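Local coordinates for protein amidohydrolase (Thermotoga maritima, PDB 3OOQ) that probably hydrolyses cyclic amide bonds as a member of the amidohydrolase family, perhaps with allantoinase-like activity, at residues F154-K159 against T279-K284. Sequence-based numbering, arbitrary orientation.
Sequences FGENPK and TKLELK
Gly-155, the N-cap residue of helix 156-164, lays its CA 3.5 Å from Glu-282 OE1; a side chain would collide with that oxygen, and the positive phi (84°) is one that residues with a CB adopt less readily. Next along, Glu-156 N donates a nearly straight 2.9 Å bond to Glu-282 OE1, arriving from above the carboxylate plane (39° out of it). The two glutamate side chains run antiparallel, alongside each other: Glu-156 runs out extended, and its OE2 takes the N-H of Glu-282 at 2.7 Å on the syn side but tilted out of the carboxylate plane, through a bent bond. Each side chain thus accepts the other's backbone N-H, tying the helix start, just after strand 143-153 of the TIM-barrel-type amidohydrolase fold, to the 3-10 turn 281-283 in the loop following strand 269-271. A water bridges Glu-156 OE1 to Leu-281 N, so both carboxylate oxygens serve this turn. At Asn-157, OD1 receives Lys-280 NZ at 2.8 Å from above the carbonyl plane, while ND2 bonds to Ser-121 OG. The lysine, bent at chi3 (-65°), also forms a 2.7 Å salt bridge from NZ to the anti lone pair of Glu-282 OE2. A glutamine in place of Glu-282 would probably cost the Lys-280 ammonium its salt-bridge partner, leaving Asn-157 OD1 as a neutral acceptor.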
# COMPACT_ATOMS: atom_id res chain seq x y z
N PHE F 154 -20.32 21.90 5.32
CA PHE F 154 -21.32 20.98 4.79
C PHE F 154 -21.01 20.77 3.34
O PHE F 154 -20.16 21.46 2.78
CB PHE F 154 -22.73 21.61 4.93
CG PHE F 154 -23.16 21.78 6.34
CD1 PHE F 154 -22.73 22.87 7.10
CD2 PHE F 154 -23.91 20.80 6.96
CE1 PHE F 154 -23.09 23.01 8.44
CE2 PHE F 154 -24.27 20.92 8.30
CZ PHE F 154 -23.87 22.03 9.04
N GLY F 155 -21.70 19.82 2.72
CA GLY F 155 -21.60 19.61 1.27
C GLY F 155 -20.41 18.75 0.89
O GLY F 155 -19.98 17.90 1.66
N GLU F 156 -19.89 18.97 -0.32
CA GLU F 156 -18.93 18.04 -0.94
C GLU F 156 -17.59 17.96 -0.22
O GLU F 156 -17.03 16.87 -0.09
CB GLU F 156 -18.68 18.39 -2.42
CG GLU F 156 -19.91 18.21 -3.33
CD GLU F 156 -19.64 18.62 -4.78
OE1 GLU F 156 -18.48 18.48 -5.23
OE2 GLU F 156 -20.57 19.06 -5.48
N ASN F 157 -17.08 19.11 0.25
CA ASN F 157 -15.71 19.17 0.78
C ASN F 157 -15.47 18.23 1.96
O ASN F 157 -14.61 17.36 1.87
CB ASN F 157 -15.25 20.64 1.07
CG ASN F 157 -15.13 21.48 -0.19
OD1 ASN F 157 -15.27 20.98 -1.30
ND2 ASN F 157 -14.88 22.79 -0.02
N PRO F 158 -16.25 18.36 3.06
CA PRO F 158 -15.97 17.46 4.20
C PRO F 158 -16.15 15.95 3.91
O PRO F 158 -15.36 15.15 4.38
CB PRO F 158 -16.97 17.92 5.28
CG PRO F 158 -18.07 18.66 4.52
CD PRO F 158 -17.33 19.32 3.37
N LYS F 159 -17.16 15.57 3.13
CA LYS F 159 -17.34 14.17 2.79
C LYS F 159 -16.30 13.62 1.78
O LYS F 159 -16.03 12.42 1.80
CB LYS F 159 -18.77 13.88 2.32
CG LYS F 159 -19.15 14.45 0.95
CD LYS F 159 -20.51 13.88 0.45
CE LYS F 159 -20.89 14.42 -0.94
NZ LYS F 159 -21.92 13.55 -1.58
N THR F 279 -15.98 24.93 -10.06
CA THR F 279 -15.13 23.75 -10.04
C THR F 279 -15.86 22.49 -9.61
O THR F 279 -15.37 21.39 -9.82
CB THR F 279 -13.99 23.94 -9.03
OG1 THR F 279 -14.55 24.36 -7.78
CG2 THR F 279 -12.99 24.99 -9.51
N LYS F 280 -17.01 22.64 -8.96
CA LYS F 280 -17.72 21.50 -8.36
C LYS F 280 -19.17 21.49 -8.77
O LYS F 280 -19.76 22.53 -9.12
CB LYS F 280 -17.64 21.54 -6.82
CG LYS F 280 -16.22 21.32 -6.27
CD LYS F 280 -16.16 21.46 -4.74
CE LYS F 280 -16.49 22.90 -4.28
NZ LYS F 280 -16.66 22.93 -2.78
N LEU F 281 -19.74 20.30 -8.73
CA LEU F 281 -21.15 20.09 -8.95
C LEU F 281 -22.01 21.02 -8.09
O LEU F 281 -22.99 21.59 -8.59
CB LEU F 281 -21.47 18.64 -8.59
CG LEU F 281 -22.83 18.08 -8.96
CD1 LEU F 281 -22.97 18.07 -10.49
CD2 LEU F 281 -22.94 16.67 -8.33
N GLU F 282 -21.63 21.17 -6.81
CA GLU F 282 -22.38 22.00 -5.87
C GLU F 282 -22.27 23.50 -6.22
O GLU F 282 -23.03 24.31 -5.72
CB GLU F 282 -22.00 21.72 -4.40
CG GLU F 282 -20.54 22.09 -3.97
CD GLU F 282 -20.22 21.69 -2.52
OE1 GLU F 282 -21.09 21.11 -1.83
OE2 GLU F 282 -19.08 21.95 -2.06
N LEU F 283 -21.33 23.83 -7.10
CA LEU F 283 -21.19 25.20 -7.61
C LEU F 283 -21.87 25.42 -8.97
O LEU F 283 -21.77 26.51 -9.53
CB LEU F 283 -19.70 25.58 -7.71
CG LEU F 283 -18.88 25.50 -6.42
CD1 LEU F 283 -17.47 26.07 -6.61
CD2 LEU F 283 -19.57 26.23 -5.30
N LYS F 284 -22.56 24.41 -9.49
CA LYS F 284 -23.12 24.52 -10.86
C LYS F 284 -24.08 25.71 -11.10
O LYS F 284 -24.13 26.24 -12.21
CB LYS F 284 -23.80 23.21 -11.30
CG LYS F 284 -25.20 22.99 -10.76
CD LYS F 284 -25.85 21.72 -11.37
CE LYS F 284 -27.37 21.80 -11.31
NZ LYS F 284 -28.00 20.45 -11.11
O HOH W 1 -17.90 18.30 -7.77